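Local coordinates for mandelate racemase/muconate lactonizing enzyme-like protein (Roseovarius sp. TM1035, PDB 3RCY) that probably catalyses a magnesium-dependent enolase-superfamily reaction on an as yet unassigned, possibly sugar-derived acid, at residues A[12-26]-A[336-348]. Numbering follows the deposited sequence.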
loop_
_atom_site.group_PDB
_atom_site.type_symbol
_atom_site.label_atom_id
_atom_site.label_comp_id
_atom_site.label_asym_id
_atom_site.label_seq_id
_atom_site.Cartn_x
_atom_site.Cartn_y
_atom_site.Cartn_z
ATOM N N THR A 12 -31.637 -35.400 -14.306
ATOM C CA THR A 12 -31.439 -36.805 -13.994
ATOM C C THR A 12 -30.843 -37.003 -12.606
ATOM O O THR A 12 -29.948 -36.257 -12.184
ATOM C CB THR A 12 -30.629 -37.540 -15.117
ATOM O OG1 THR A 12 -30.579 -38.939 -14.840
ATOM C CG2 THR A 12 -29.210 -36.985 -15.270
ATOM N N ALA A 13 -31.353 -38.015 -11.906
ATOM C CA ALA A 13 -30.942 -38.327 -10.535
ATOM C C ALA A 13 -30.001 -39.535 -10.477
ATOM O O ALA A 13 -30.389 -40.646 -10.846
ATOM C CB ALA A 13 -32.169 -38.576 -9.662
ATOM N N PRO A 14 -28.762 -39.329 -10.005
ATOM C CA PRO A 14 -27.852 -40.462 -9.817
ATOM C C PRO A 14 -28.425 -41.409 -8.764
ATOM O O PRO A 14 -28.924 -40.942 -7.735
ATOM C CB PRO A 14 -26.573 -39.811 -9.275
ATOM C CG PRO A 14 -26.678 -38.361 -9.638
ATOM C CD PRO A 14 -28.143 -38.047 -9.624
ATOM N N PRO A 15 -28.369 -42.731 -9.024
ATOM C CA PRO A 15 -28.780 -43.739 -8.049
ATOM C C PRO A 15 -27.958 -43.662 -6.766
ATOM O O PRO A 15 -26.834 -43.147 -6.774
ATOM C CB PRO A 15 -28.496 -45.064 -8.773
ATOM C CG PRO A 15 -28.568 -44.724 -10.216
ATOM C CD PRO A 15 -28.013 -43.335 -10.319
ATOM N N ALA A 16 -28.534 -44.160 -5.673
ATOM C CA ALA A 16 -27.844 -44.266 -4.385
ATOM C C ALA A 16 -26.517 -45.026 -4.541
ATOM O O ALA A 16 -26.434 -45.949 -5.354
ATOM C CB ALA A 16 -28.750 -44.957 -3.356
ATOM N N PRO A 17 -25.471 -44.646 -3.775
ATOM C CA PRO A 17 -25.406 -43.616 -2.727
ATOM C C PRO A 17 -25.396 -42.180 -3.261
ATOM O O PRO A 17 -25.435 -41.240 -2.467
ATOM C CB PRO A 17 -24.082 -43.927 -2.020
ATOM C CG PRO A 17 -23.224 -44.506 -3.104
ATOM C CD PRO A 17 -24.157 -45.287 -3.992
ATOM N N GLY A 18 -25.326 -42.018 -4.584
ATOM C CA GLY A 18 -25.525 -40.712 -5.221
ATOM C C GLY A 18 -24.361 -39.738 -5.194
ATOM O O GLY A 18 -24.562 -38.534 -4.963
ATOM N N TRP A 19 -23.150 -40.233 -5.444
ATOM C CA TRP A 19 -21.975 -39.351 -5.533
ATOM C C TRP A 19 -22.081 -38.437 -6.746
ATOM O O TRP A 19 -22.326 -38.902 -7.863
ATOM C CB TRP A 19 -20.664 -40.139 -5.594
ATOM C CG TRP A 19 -20.484 -41.184 -4.527
ATOM C CD1 TRP A 19 -19.866 -42.393 -4.672
ATOM C CD2 TRP A 19 -20.915 -41.116 -3.155
ATOM N NE1 TRP A 19 -19.884 -43.083 -3.484
ATOM C CE2 TRP A 19 -20.519 -42.325 -2.535
ATOM C CE3 TRP A 19 -21.589 -40.147 -2.388
ATOM C CZ2 TRP A 19 -20.786 -42.603 -1.184
ATOM C CZ3 TRP A 19 -21.858 -40.421 -1.042
ATOM C CH2 TRP A 19 -21.450 -41.642 -0.454
ATOM N N GLY A 20 -21.894 -37.141 -6.515
ATOM C CA GLY A 20 -22.121 -36.138 -7.540
ATOM C C GLY A 20 -23.382 -35.313 -7.313
ATOM O O GLY A 20 -23.687 -34.435 -8.120
ATOM N N GLY A 21 -24.113 -35.590 -6.230
ATOM C CA GLY A 21 -25.261 -34.761 -5.829
ATOM C C GLY A 21 -26.628 -35.351 -6.150
ATOM O O GLY A 21 -26.726 -36.443 -6.712
ATOM N N ARG A 22 -27.686 -34.618 -5.801
ATOM C CA ARG A 22 -29.063 -35.125 -5.923
ATOM C C ARG A 22 -29.564 -35.240 -7.366
ATOM O O ARG A 22 -30.348 -36.136 -7.680
ATOM C CB ARG A 22 -30.039 -34.272 -5.102
ATOM C CG ARG A 22 -29.990 -34.532 -3.602
ATOM C CD ARG A 22 -31.144 -33.822 -2.890
ATOM N NE ARG A 22 -31.160 -34.095 -1.453
ATOM C CZ ARG A 22 -30.418 -33.456 -0.550
ATOM N NH1 ARG A 22 -29.578 -32.488 -0.917
ATOM N NH2 ARG A 22 -30.512 -33.791 0.731
ATOM N N TYR A 23 -29.125 -34.329 -8.234
ATOM C CA TYR A 23 -29.540 -34.337 -9.639
ATOM C C TYR A 23 -28.538 -33.572 -10.491
ATOM O O TYR A 23 -27.818 -32.696 -9.987
ATOM C CB TYR A 23 -30.956 -33.739 -9.821
ATOM C CG TYR A 23 -31.069 -32.345 -9.245
ATOM C CD1 TYR A 23 -30.605 -31.237 -9.962
ATOM C CD2 TYR A 23 -31.605 -32.134 -7.965
ATOM C CE1 TYR A 23 -30.665 -29.967 -9.431
ATOM C CE2 TYR A 23 -31.680 -30.852 -7.427
ATOM C CZ TYR A 23 -31.202 -29.773 -8.164
ATOM O OH TYR A 23 -31.252 -28.490 -7.649
ATOM N N TRP A 24 -28.509 -33.904 -11.779
ATOM C CA TRP A 24 -27.685 -33.200 -12.757
ATOM C C TRP A 24 -28.589 -32.593 -13.817
ATOM O O TRP A 24 -29.570 -33.209 -14.230
ATOM C CB TRP A 24 -26.679 -34.152 -13.414
ATOM C CG TRP A 24 -25.769 -34.849 -12.442
ATOM C CD1 TRP A 24 -25.321 -34.369 -11.241
ATOM C CD2 TRP A 24 -25.184 -36.145 -12.597
ATOM N NE1 TRP A 24 -24.500 -35.293 -10.637
ATOM C CE2 TRP A 24 -24.398 -36.392 -11.448
ATOM C CE3 TRP A 24 -25.244 -37.122 -13.598
ATOM C CZ2 TRP A 24 -23.680 -37.578 -11.268
ATOM C CZ3 TRP A 24 -24.522 -38.302 -13.423
ATOM C CH2 TRP A 24 -23.758 -38.520 -12.264
ATOM N N ILE A 25 -28.260 -31.379 -14.243
ATOM C CA ILE A 25 -29.070 -30.669 -15.228
ATOM C C ILE A 25 -28.358 -30.725 -16.569
ATOM O O ILE A 25 -27.385 -30.005 -16.798
ATOM C CB ILE A 25 -29.354 -29.198 -14.818
ATOM C CG1 ILE A 25 -30.074 -29.148 -13.460
ATOM C CG2 ILE A 25 -30.198 -28.499 -15.895
ATOM C CD1 ILE A 25 -30.059 -27.761 -12.793
ATOM N N LEU A 26 -28.846 -31.597 -17.443
ATOM C CA LEU A 26 -28.269 -31.761 -18.772
ATOM C C LEU A 26 -29.047 -30.935 -19.785
ATOM O O LEU A 26 -30.277 -30.835 -19.704
ATOM C CB LEU A 26 -28.280 -33.241 -19.183
ATOM C CG LEU A 26 -27.720 -34.257 -18.171
ATOM C CD1 LEU A 26 -27.861 -35.665 -18.727
ATOM C CD2 LEU A 26 -26.260 -33.956 -17.808
ATOM N N GLU A 336 -10.576 -32.924 -10.869
ATOM C CA GLU A 336 -11.474 -33.658 -9.973
ATOM C C GLU A 336 -12.291 -34.658 -10.790
ATOM O O GLU A 336 -12.760 -34.329 -11.870
ATOM C CB GLU A 336 -12.403 -32.667 -9.257
ATOM C CG GLU A 336 -13.163 -33.229 -8.061
ATOM C CD GLU A 336 -13.727 -32.131 -7.150
ATOM O OE1 GLU A 336 -13.823 -30.961 -7.587
ATOM O OE2 GLU A 336 -14.075 -32.440 -5.986
ATOM N N SER A 337 -12.452 -35.870 -10.261
ATOM C CA SER A 337 -13.165 -36.939 -10.951
ATOM C C SER A 337 -14.006 -37.767 -9.979
ATOM O O SER A 337 -13.693 -37.871 -8.786
ATOM C CB SER A 337 -12.179 -37.843 -11.709
ATOM O OG SER A 337 -11.309 -37.075 -12.537
ATOM N N ILE A 338 -15.088 -38.341 -10.497
ATOM C CA ILE A 338 -15.983 -39.176 -9.703
ATOM C C ILE A 338 -16.224 -40.473 -10.467
ATOM O O ILE A 338 -16.752 -40.464 -11.592
ATOM C CB ILE A 338 -17.342 -38.476 -9.401
ATOM C CG1 ILE A 338 -17.123 -37.083 -8.788
ATOM C CG2 ILE A 338 -18.202 -39.363 -8.470
ATOM C CD1 ILE A 338 -18.411 -36.263 -8.589
ATOM N N GLU A 339 -15.815 -41.584 -9.866
ATOM C CA GLU A 339 -15.956 -42.885 -10.503
ATOM C C GLU A 339 -17.167 -43.627 -9.945
ATOM O O GLU A 339 -17.118 -44.141 -8.830
ATOM C CB GLU A 339 -14.683 -43.708 -10.295
ATOM C CG GLU A 339 -14.490 -44.847 -11.280
ATOM C CD GLU A 339 -13.435 -45.854 -10.825
ATOM O OE1 GLU A 339 -12.679 -45.548 -9.870
ATOM O OE2 GLU A 339 -13.369 -46.957 -11.421
ATOM N N THR A 340 -18.252 -43.666 -10.718
ATOM C CA THR A 340 -19.437 -44.457 -10.355
ATOM C C THR A 340 -19.966 -45.149 -11.599
ATOM O O THR A 340 -19.716 -44.677 -12.715
ATOM C CB THR A 340 -20.590 -43.611 -9.714
ATOM O OG1 THR A 340 -21.237 -42.821 -10.718
ATOM C CG2 THR A 340 -20.083 -42.717 -8.581
ATOM N N PRO A 341 -20.697 -46.273 -11.425
ATOM C CA PRO A 341 -21.296 -46.922 -12.590
ATOM C C PRO A 341 -22.182 -45.967 -13.402
ATOM O O PRO A 341 -22.157 -46.009 -14.630
ATOM C CB PRO A 341 -22.126 -48.064 -11.973
ATOM C CG PRO A 341 -21.435 -48.358 -10.679
ATOM C CD PRO A 341 -20.969 -47.019 -10.182
ATOM N N PHE A 342 -22.940 -45.107 -12.723
ATOM C CA PHE A 342 -23.875 -44.203 -13.406
ATOM C C PHE A 342 -23.150 -43.118 -14.212
ATOM O O PHE A 342 -23.519 -42.862 -15.363
ATOM C CB PHE A 342 -24.873 -43.580 -12.415
ATOM C CG PHE A 342 -25.992 -42.809 -13.075
ATOM C CD1 PHE A 342 -27.006 -43.472 -13.763
ATOM C CD2 PHE A 342 -26.032 -41.421 -13.002
ATOM C CE1 PHE A 342 -28.046 -42.763 -14.377
ATOM C CE2 PHE A 342 -27.064 -40.698 -13.610
ATOM C CZ PHE A 342 -28.074 -41.369 -14.296
ATOM N N HIS A 343 -22.126 -42.492 -13.616
ATOM C CA HIS A 343 -21.251 -41.567 -14.358
ATOM C C HIS A 343 -20.749 -42.208 -15.651
ATOM O O HIS A 343 -20.854 -41.616 -16.730
ATOM C CB HIS A 343 -20.020 -41.166 -13.531
ATOM C CG HIS A 343 -20.233 -39.996 -12.621
ATOM N ND1 HIS A 343 -20.620 -40.138 -11.305
ATOM C CD2 HIS A 343 -20.060 -38.665 -12.821
ATOM C CE1 HIS A 343 -20.694 -38.946 -10.738
ATOM N NE2 HIS A 343 -20.362 -38.035 -11.636
ATOM N N ASP A 344 -20.187 -43.410 -15.530
ATOM C CA ASP A 344 -19.595 -44.100 -16.680
ATOM C C ASP A 344 -20.640 -44.457 -17.736
ATOM O O ASP A 344 -20.436 -44.209 -18.928
ATOM C CB ASP A 344 -18.827 -45.351 -16.235
ATOM C CG ASP A 344 -17.920 -45.892 -17.325
ATOM O OD1 ASP A 344 -16.863 -45.283 -17.601
ATOM O OD2 ASP A 344 -18.263 -46.937 -17.909
ATOM N N ALA A 345 -21.772 -45.004 -17.292
ATOM C CA ALA A 345 -22.835 -45.430 -18.202
ATOM C C ALA A 345 -23.494 -44.265 -18.946
ATOM O O ALA A 345 -23.878 -44.403 -20.114
ATOM C CB ALA A 345 -23.889 -46.260 -17.451
ATOM N N LEU A 346 -23.620 -43.120 -18.275
ATOM C CA LEU A 346 -24.262 -41.941 -18.874
ATOM C C LEU A 346 -23.522 -41.422 -20.112
ATOM O O LEU A 346 -24.146 -40.902 -21.038
ATOM C CB LEU A 346 -24.421 -40.822 -17.841
ATOM C CG LEU A 346 -25.274 -39.612 -18.233
ATOM C CD1 LEU A 346 -26.670 -40.022 -18.746
ATOM C CD2 LEU A 346 -25.387 -38.642 -17.057
ATOM N N ILE A 347 -22.199 -41.560 -20.131
ATOM C CA ILE A 347 -21.441 -41.233 -21.340
ATOM C C ILE A 347 -20.856 -42.467 -22.038
ATOM O O ILE A 347 -19.929 -42.350 -22.847
ATOM C CB ILE A 347 -20.359 -40.144 -21.103
ATOM C CG1 ILE A 347 -19.320 -40.601 -20.060
ATOM C CG2 ILE A 347 -21.035 -38.797 -20.751
ATOM C CD1 ILE A 347 -18.032 -39.747 -20.043
ATOM N N LYS A 348 -21.421 -43.634 -21.730
ATOM C CA LYS A 348 -21.044 -44.917 -22.345
ATOM C C LYS A 348 -19.530 -45.187 -22.323
ATOM O O LYS A 348 -18.956 -45.648 -23.307
ATOM C CB LYS A 348 -21.619 -45.038 -23.771
ATOM C CG LYS A 348 -23.132 -44.825 -23.855
ATOM C CD LYS A 348 -23.707 -45.204 -25.215
ATOM C CE LYS A 348 -25.216 -44.946 -25.256
ATOM N NZ LYS A 348 -25.812 -45.223 -26.598
HETATM O O HOH W 1 -23.354 -41.114 -9.395
#
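In this enolase-superfamily fold, the loop joining strands 4-12 and 24-31, with its flanking strand ends (12-26), closes on the segment after barrel strand 335-336, which includes helix 341-346. Trp24, Phe342 and His343 form an aromatic cluster. CH2 of Trp24 sits over the centre of the His343 imidazole, and Trp24 CZ2 lies 3.3 Å from His343 CE1, the indole's six-membered ring and the imidazole being an oblique pair inclined at 53°. Trp24 CZ3 meets Phe342 CD2 at 3.5 Å, while Leu346 CD2 meets the indole at its edge. Phe342 swings its ring outward with CG opposite the backbone N (chi1 -171°), and Pro15 CD covers one face in a CH-pi contact. Trp24 NE1 donates to Gly20 O (2.8 Å), restraining the indole. Gly20 suits its turn, where a CB would jam against Trp19 O and crowd the imidazole. Thr340 is the N-cap: its OG1 accepts from His343 N and shares a hydrogen bond with His343 ND1, while His343 NE2 bonds to Ala314 O. No direct hydrogen bond joins the segments, so packing, helped by one water bridging Trp19 O and Thr340 OG1, carries this interdomain seam, and the imidazole, bonded through both nitrogens, offers the indole a face of fixed orientation.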